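Local atomic coordinates of sialyltransferase 0160 (Photobacterium damselae, PDB entry 4R84), a protein that probably transfers sialic acid from CMP-sialic acid to galactosides, as a bacterial glycosyltransferase of the GT-B structural group. Residues A[194-205]-A[224-235]. Sequence-based numbering, arbitrary orientation.
Sequences KNRLNIEFYTNT and KVKISHISLYDD
A chi1 of -177° turns the N204 amide away from its own backbone N and across to D235, whereas F201, whose CG is anti to the carbonyl carbon (chi1 -72°), carries its ring to the isoleucine I227. ND2 of N204 donates an almost straight bond to OD2 of D235 at 3.0 Å. That oxygen lies in the amide plane but is itself met from above the carboxylate plane, the two flat groups standing nearly perpendicular; ND2 also reaches D125. In the F201 ring, CD2 lies 3.6 Å from CG2 of I227, and CE2 also meets I227 CD1. Helix 213-219 packs on the same face, where its L219 touches both I199 and V225. The backbones pair in parallel, with L197 N to K224 O (2.9 Å) and K226 N to L197 O beginning the ladder. I199 O accepts S228 N, but F201 N turns to H229 O (2.8 Å); this extra residue, S228, marks a beta bulge. On the polar face, a water joins E200 OE2 to S228 OG, while Y202 OH donates to E200 OE1 at 2.6 Å. A second water, over one face of the Y202 ring and offset toward its rim, links F201 O, H229 ND1 and S231 OG. At the other end, K224 NZ grips K194 O at 2.8 Å. Strands 106-125 and 290-294 flank the pair. The side chain of D235 lies about 8 Å from the bound CMP-3-fluoro-sialic acid, so the strands' C-terminal ends point toward the ligand cleft. With the largely helical connection 206-223, the strands form a parallel beta-alpha-beta unit of a Rossmann-like domain in a GT-B glycosyltransferase.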
ATOM      1  N   LYS A 194       1.658   3.885 -27.018  1.00 20.68           N
ATOM      2  CA  LYS A 194       0.524   4.781 -26.761  1.00 19.85           C
ATOM      3  C   LYS A 194       0.746   6.183 -27.316  1.00 17.45           C
ATOM      4  O   LYS A 194       1.871   6.667 -27.391  1.00 20.49           O
ATOM      5  CB  LYS A 194       0.243   4.889 -25.246  1.00 16.32           C
ATOM      6  CG  LYS A 194       0.017   3.567 -24.535  1.00 19.28           C
ATOM      7  CD  LYS A 194      -1.211   2.834 -25.076  1.00 21.99           C
ATOM      8  CE  LYS A 194      -1.531   1.615 -24.225  1.00 26.85           C
ATOM      9  NZ  LYS A 194      -2.617   0.774 -24.816  1.00 26.82           N
ATOM     10  N   ASN A 195      -0.338   6.847 -27.690  1.00 19.08           N
ATOM     11  CA  ASN A 195      -0.263   8.229 -28.141  1.00 19.23           C
ATOM     12  C   ASN A 195       0.151   9.171 -27.011  1.00 17.47           C
ATOM     13  O   ASN A 195       0.953  10.096 -27.206  1.00 19.79           O
ATOM     14  CB  ASN A 195      -1.614   8.646 -28.732  1.00 20.64           C
ATOM     15  CG  ASN A 195      -1.700  10.122 -29.015  1.00 23.74           C
ATOM     16  OD1 ASN A 195      -1.017  10.637 -29.908  1.00 24.06           O
ATOM     17  ND2 ASN A 195      -2.590  10.807 -28.304  1.00 19.40           N
ATOM     18  N   ARG A 196      -0.418   8.927 -25.836  1.00 18.52           N
ATOM     19  CA  ARG A 196      -0.079   9.644 -24.601  1.00 20.43           C
ATOM     20  C   ARG A 196      -0.133   8.653 -23.452  1.00 16.83           C
ATOM     21  O   ARG A 196      -0.828   7.651 -23.556  1.00 18.73           O
ATOM     22  CB  ARG A 196      -1.060  10.802 -24.339  1.00 20.02           C
ATOM     23  CG  ARG A 196      -0.965  11.985 -25.266  1.00 29.54           C
ATOM     24  CD  ARG A 196      -1.851  13.117 -24.764  1.00 22.74           C
ATOM     25  NE  ARG A 196      -3.280  12.803 -24.820  1.00 22.83           N
ATOM     26  CZ  ARG A 196      -4.161  13.132 -23.870  1.00 20.78           C
ATOM     27  NH1 ARG A 196      -3.749  13.736 -22.761  1.00 21.09           N
ATOM     28  NH2 ARG A 196      -5.450  12.817 -24.004  1.00 23.49           N
ATOM     29  N   LEU A 197       0.576   8.917 -22.358  1.00 17.01           N
ATOM     30  CA  LEU A 197       0.519   8.007 -21.219  1.00 17.45           C
ATOM     31  C   LEU A 197       0.699   8.730 -19.887  1.00 17.07           C
ATOM     32  O   LEU A 197       1.597   9.554 -19.749  1.00 18.29           O
ATOM     33  CB  LEU A 197       1.591   6.912 -21.362  1.00 17.44           C
ATOM     34  CG  LEU A 197       1.624   5.891 -20.213  1.00 14.28           C
ATOM     35  CD1 LEU A 197       0.343   5.042 -20.247  1.00 18.76           C
ATOM     36  CD2 LEU A 197       2.884   5.026 -20.310  1.00 18.79           C
ATOM     37  N   ASN A 198      -0.176   8.422 -18.926  1.00 16.30           N
ATOM     38  CA  ASN A 198       0.035   8.780 -17.529  1.00 16.85           C
ATOM     39  C   ASN A 198       0.558   7.569 -16.775  1.00 14.35           C
ATOM     40  O   ASN A 198       0.027   6.465 -16.907  1.00 16.81           O
ATOM     41  CB  ASN A 198      -1.257   9.262 -16.872  1.00 21.96           C
ATOM     42  CG  ASN A 198      -1.689  10.622 -17.369  1.00 24.18           C
ATOM     43  OD1 ASN A 198      -0.862  11.501 -17.614  1.00 29.17           O
ATOM     44  ND2 ASN A 198      -2.987  10.796 -17.541  1.00 31.88           N
ATOM     45  N   ILE A 199       1.587   7.780 -15.966  1.00 17.54           N
ATOM     46  CA  ILE A 199       2.089   6.706 -15.125  1.00 16.78           C
ATOM     47  C   ILE A 199       1.872   7.060 -13.668  1.00 15.08           C
ATOM     48  O   ILE A 199       2.192   8.169 -13.243  1.00 16.24           O
ATOM     49  CB  ILE A 199       3.590   6.431 -15.375  1.00 17.56           C
ATOM     50  CG1 ILE A 199       3.828   5.978 -16.819  1.00 18.00           C
ATOM     51  CG2 ILE A 199       4.126   5.406 -14.364  1.00 18.88           C
ATOM     52  CD1 ILE A 199       5.297   5.875 -17.192  1.00 17.98           C
ATOM     53  N   GLU A 200       1.274   6.131 -12.925  1.00 15.96           N
ATOM     54  CA  GLU A 200       1.142   6.245 -11.472  1.00 17.29           C
ATOM     55  C   GLU A 200       2.107   5.274 -10.818  1.00 14.23           C
ATOM     56  O   GLU A 200       2.101   4.092 -11.164  1.00 16.05           O
ATOM     57  CB  GLU A 200      -0.276   5.931 -11.021  1.00 18.01           C
ATOM     58  CG  GLU A 200      -1.316   6.973 -11.406  1.00 18.69           C
ATOM     59  CD  GLU A 200      -2.733   6.513 -11.124  1.00 21.35           C
ATOM     60  OE1 GLU A 200      -2.935   5.392 -10.606  1.00 22.05           O
ATOM     61  OE2 GLU A 200      -3.667   7.272 -11.444  1.00 24.43           O
ATOM     62  N   PHE A 201       2.913   5.753  -9.861  1.00 13.05           N
ATOM     63  CA  PHE A 201       3.867   4.900  -9.159  1.00 16.60           C
ATOM     64  C   PHE A 201       3.385   4.585  -7.753  1.00 17.95           C
ATOM     65  O   PHE A 201       2.779   5.435  -7.109  1.00 15.43           O
ATOM     66  CB  PHE A 201       5.236   5.567  -9.053  1.00 17.52           C
ATOM     67  CG  PHE A 201       5.992   5.624 -10.342  1.00 16.37           C
ATOM     68  CD1 PHE A 201       6.300   4.458 -11.041  1.00 17.86           C
ATOM     69  CD2 PHE A 201       6.474   6.836 -10.810  1.00 18.63           C
ATOM     70  CE1 PHE A 201       7.033   4.520 -12.225  1.00 17.36           C
ATOM     71  CE2 PHE A 201       7.215   6.898 -11.989  1.00 19.73           C
ATOM     72  CZ  PHE A 201       7.496   5.733 -12.689  1.00 20.64           C
ATOM     73  N   TYR A 202       3.651   3.362  -7.303  1.00 13.52           N
ATOM     74  CA  TYR A 202       3.348   2.930  -5.938  1.00 11.96           C
ATOM     75  C   TYR A 202       4.527   2.148  -5.429  1.00 15.34           C
ATOM     76  O   TYR A 202       4.853   1.102  -5.994  1.00 17.05           O
ATOM     77  CB  TYR A 202       2.100   2.044  -5.898  1.00 14.63           C
ATOM     78  CG  TYR A 202       0.869   2.676  -6.502  1.00 14.83           C
ATOM     79  CD1 TYR A 202       0.685   2.712  -7.885  1.00 14.65           C
ATOM     80  CD2 TYR A 202      -0.120   3.214  -5.688  1.00 17.04           C
ATOM     81  CE1 TYR A 202      -0.450   3.291  -8.445  1.00 15.85           C
ATOM     82  CE2 TYR A 202      -1.268   3.790  -6.240  1.00 18.04           C
ATOM     83  CZ  TYR A 202      -1.414   3.828  -7.618  1.00 16.59           C
ATOM     84  OH  TYR A 202      -2.546   4.393  -8.183  1.00 20.55           O
ATOM     85  N   THR A 203       5.182   2.625  -4.378  1.00 15.90           N
ATOM     86  CA  THR A 203       6.343   1.881  -3.913  1.00 14.60           C
ATOM     87  C   THR A 203       6.624   2.177  -2.449  1.00 17.23           C
ATOM     88  O   THR A 203       5.821   2.809  -1.761  1.00 15.77           O
ATOM     89  CB  THR A 203       7.584   2.165  -4.796  1.00 17.08           C
ATOM     90  OG1 THR A 203       8.614   1.211  -4.500  1.00 17.49           O
ATOM     91  CG2 THR A 203       8.121   3.582  -4.604  1.00 22.45           C
ATOM     92  N   ASN A 204       7.752   1.641  -1.999  1.00 18.64           N
ATOM     93  CA  ASN A 204       8.231   1.663  -0.625  1.00 17.42           C
ATOM     94  C   ASN A 204       8.963   2.972  -0.339  1.00 20.14           C
ATOM     95  O   ASN A 204       9.838   3.369  -1.099  1.00 18.56           O
ATOM     96  CB  ASN A 204       9.139   0.428  -0.460  1.00 20.14           C
ATOM     97  CG  ASN A 204       9.678   0.241   0.926  1.00 31.41           C
ATOM     98  OD1 ASN A 204      10.239   1.151   1.517  1.00 30.41           O
ATOM     99  ND2 ASN A 204       9.566  -0.984   1.434  1.00 29.09           N
ATOM    100  N   THR A 205       8.577   3.672   0.728  1.00 18.86           N
ATOM    101  CA  THR A 205       9.159   4.993   0.984  1.00 17.40           C
ATOM    102  C   THR A 205      10.683   4.937   1.162  1.00 18.29           C
ATOM    103  O   THR A 205      11.405   5.744   0.579  1.00 22.59           O
ATOM    104  CB  THR A 205       8.541   5.644   2.230  1.00 23.09           C
ATOM    105  OG1 THR A 205       7.132   5.763   2.041  1.00 21.02           O
ATOM    106  CG2 THR A 205       9.139   7.023   2.463  1.00 23.03           C
ATOM    107  N   LYS A 224       5.119  13.057 -24.167  1.00 25.37           N
ATOM    108  CA  LYS A 224       3.798  12.432 -24.202  1.00 23.90           C
ATOM    109  C   LYS A 224       3.561  11.581 -22.948  1.00 22.55           C
ATOM    110  O   LYS A 224       2.447  11.099 -22.736  1.00 19.14           O
ATOM    111  CB  LYS A 224       3.630  11.563 -25.442  1.00 25.78           C
ATOM    112  CG  LYS A 224       4.280  10.199 -25.326  1.00 36.75           C
ATOM    113  CD  LYS A 224       4.120   9.375 -26.591  1.00 46.36           C
ATOM    114  CE  LYS A 224       4.836   8.035 -26.462  1.00 45.30           C
ATOM    115  NZ  LYS A 224       4.593   7.165 -27.645  1.00 53.94           N
ATOM    116  N   VAL A 225       4.605  11.405 -22.136  1.00 21.34           N
ATOM    117  CA  VAL A 225       4.531  10.584 -20.910  1.00 17.33           C
ATOM    118  C   VAL A 225       4.581  11.480 -19.682  1.00 25.42           C
ATOM    119  O   VAL A 225       5.499  12.287 -19.534  1.00 26.06           O
ATOM    120  CB  VAL A 225       5.688   9.565 -20.840  1.00 19.13           C
ATOM    121  CG1 VAL A 225       5.606   8.744 -19.549  1.00 21.59           C
ATOM    122  CG2 VAL A 225       5.664   8.656 -22.050  1.00 31.24           C
ATOM    123  N   LYS A 226       3.596  11.344 -18.807  1.00 19.78           N
ATOM    124  CA  LYS A 226       3.557  12.142 -17.589  1.00 25.39           C
ATOM    125  C   LYS A 226       3.511  11.230 -16.381  1.00 21.71           C
ATOM    126  O   LYS A 226       2.722  10.287 -16.346  1.00 21.66           O
ATOM    127  CB  LYS A 226       2.342  13.071 -17.580  1.00 29.22           C
ATOM    128  CG  LYS A 226       2.265  13.992 -16.360  1.00 40.35           C
ATOM    129  CD  LYS A 226       1.225  15.088 -16.539  1.00 57.25           C
ATOM    130  CE  LYS A 226       0.845  15.737 -15.207  1.00 60.68           C
ATOM    131  NZ  LYS A 226      -0.030  14.832 -14.400  1.00 63.44           N
ATOM    132  N   ILE A 227       4.344  11.526 -15.391  1.00 19.96           N
ATOM    133  CA  ILE A 227       4.238  10.867 -14.095  1.00 20.21           C
ATOM    134  C   ILE A 227       3.135  11.607 -13.350  1.00 17.65           C
ATOM    135  O   ILE A 227       3.328  12.739 -12.886  1.00 23.49           O
ATOM    136  CB  ILE A 227       5.544  10.900 -13.304  1.00 18.55           C
ATOM    137  CG1 ILE A 227       6.734  10.455 -14.167  1.00 23.72           C
ATOM    138  CG2 ILE A 227       5.425  10.047 -12.041  1.00 20.24           C
ATOM    139  CD1 ILE A 227       6.559   9.085 -14.854  1.00 25.57           C
ATOM    140  N   SER A 228       1.954  11.003 -13.293  1.00 14.43           N
ATOM    141  CA  SER A 228       0.784  11.718 -12.802  1.00 15.46           C
ATOM    142  C   SER A 228       0.630  11.631 -11.281  1.00 18.96           C
ATOM    143  O   SER A 228      -0.043  12.454 -10.676  1.00 17.96           O
ATOM    144  CB  SER A 228      -0.481  11.199 -13.483  1.00 20.30           C
ATOM    145  OG  SER A 228      -0.651   9.797 -13.304  1.00 23.26           O
ATOM    146  N   HIS A 229       1.208  10.609 -10.670  1.00 17.84           N
ATOM    147  CA  HIS A 229       1.075  10.443  -9.222  1.00 16.86           C
ATOM    148  C   HIS A 229       2.105   9.469  -8.656  1.00 15.03           C
ATOM    149  O   HIS A 229       2.459   8.490  -9.303  1.00 16.20           O
ATOM    150  CB  HIS A 229      -0.314   9.935  -8.865  1.00 14.03           C
ATOM    151  CG  HIS A 229      -0.699  10.215  -7.449  1.00 17.20           C
ATOM    152  ND1 HIS A 229      -0.479   9.318  -6.424  1.00 24.28           N
ATOM    153  CD2 HIS A 229      -1.255  11.309  -6.879  1.00 23.38           C
ATOM    154  CE1 HIS A 229      -0.902   9.840  -5.289  1.00 28.18           C
ATOM    155  NE2 HIS A 229      -1.374  11.048  -5.534  1.00 28.14           N
ATOM    156  N   ILE A 230       2.556   9.732  -7.425  1.00 15.15           N
ATOM    157  CA  ILE A 230       3.472   8.833  -6.732  1.00 15.84           C
ATOM    158  C   ILE A 230       2.878   8.573  -5.354  1.00 19.18           C
ATOM    159  O   ILE A 230       2.504   9.517  -4.672  1.00 21.35           O
ATOM    160  CB  ILE A 230       4.879   9.447  -6.590  1.00 16.31           C
ATOM    161  CG1 ILE A 230       5.449   9.798  -7.957  1.00 14.20           C
ATOM    162  CG2 ILE A 230       5.829   8.491  -5.842  1.00 18.75           C
ATOM    163  CD1 ILE A 230       6.820  10.485  -7.893  1.00 18.42           C
ATOM    164  N   SER A 231       2.725   7.304  -4.982  1.00 13.84           N
ATOM    165  CA  SER A 231       2.250   6.956  -3.630  1.00 14.86           C
ATOM    166  C   SER A 231       3.353   6.168  -2.958  1.00 16.92           C
ATOM    167  O   SER A 231       3.741   5.108  -3.456  1.00 16.21           O
ATOM    168  CB  SER A 231       0.955   6.137  -3.659  1.00 21.83           C
ATOM    169  OG  SER A 231      -0.146   6.877  -4.187  1.00 19.06           O
ATOM    170  N   LEU A 232       3.835   6.671  -1.820  1.00 15.07           N
ATOM    171  CA  LEU A 232       4.929   6.035  -1.097  1.00 16.53           C
ATOM    172  C   LEU A 232       4.415   5.509   0.232  1.00 18.29           C
ATOM    173  O   LEU A 232       3.657   6.194   0.916  1.00 21.57           O
ATOM    174  CB  LEU A 232       6.077   7.031  -0.881  1.00 15.07           C
ATOM    175  CG  LEU A 232       6.613   7.664  -2.167  1.00 17.41           C
ATOM    176  CD1 LEU A 232       7.722   8.651  -1.849  1.00 24.70           C
ATOM    177  CD2 LEU A 232       7.126   6.610  -3.156  1.00 18.27           C
ATOM    178  N   TYR A 233       4.786   4.276   0.566  1.00 16.24           N
ATOM    179  CA  TYR A 233       4.311   3.629   1.788  1.00 18.63           C
ATOM    180  C   TYR A 233       5.472   3.228   2.679  1.00 20.04           C
ATOM    181  O   TYR A 233       6.424   2.599   2.221  1.00 18.14           O
ATOM    182  CB  TYR A 233       3.488   2.375   1.460  1.00 14.79           C
ATOM    183  CG  TYR A 233       2.294   2.635   0.552  1.00 17.99           C
ATOM    184  CD1 TYR A 233       2.467   2.770  -0.826  1.00 22.05           C
ATOM    185  CD2 TYR A 233       1.008   2.734   1.066  1.00 20.39           C
ATOM    186  CE1 TYR A 233       1.383   2.998  -1.670  1.00 19.22           C
ATOM    187  CE2 TYR A 233      -0.094   2.974   0.221  1.00 22.63           C
ATOM    188  CZ  TYR A 233       0.111   3.108  -1.132  1.00 25.60           C
ATOM    189  OH  TYR A 233      -0.957   3.341  -1.967  1.00 26.03           O
ATOM    190  N   ASP A 234       5.394   3.565   3.961  1.00 17.54           N
ATOM    191  CA  ASP A 234       6.343   3.002   4.926  1.00 18.81           C
ATOM    192  C   ASP A 234       6.300   1.493   4.892  1.00 23.78           C
ATOM    193  O   ASP A 234       5.225   0.924   4.764  1.00 20.21           O
ATOM    194  CB  ASP A 234       6.005   3.429   6.355  1.00 19.09           C
ATOM    195  CG  ASP A 234       6.296   4.875   6.625  1.00 29.88           C
ATOM    196  OD1 ASP A 234       7.157   5.461   5.940  1.00 30.22           O
ATOM    197  OD2 ASP A 234       5.652   5.418   7.549  1.00 29.95           O
ATOM    198  N   ASP A 235       7.441   0.828   5.044  1.00 25.88           N
ATOM    199  CA  ASP A 235       7.364  -0.629   5.154  1.00 28.89           C
ATOM    200  C   ASP A 235       7.384  -1.114   6.597  1.00 22.24           C
ATOM    201  O   ASP A 235       7.094  -2.273   6.864  1.00 26.35           O
ATOM    202  CB  ASP A 235       8.442  -1.322   4.331  1.00 33.97           C
ATOM    203  CG  ASP A 235       9.831  -0.967   4.743  1.00 44.34           C
ATOM    204  OD1 ASP A 235      10.003  -0.139   5.651  1.00 54.62           O
ATOM    205  OD2 ASP A 235      10.761  -1.540   4.132  1.00 47.16           O
TER
HETATM  206  O   HOH W   1       0.009  12.388 -20.780  1.00 37.83           O
HETATM  207  O   HOH W   2      -3.145   9.340 -12.722  1.00 43.35           O
HETATM  208  O   HOH W   3       0.274   6.735  -7.255  1.00 20.39           O
HETATM  209  O   HOH W   4       5.759   7.340   3.656  1.00 25.45           O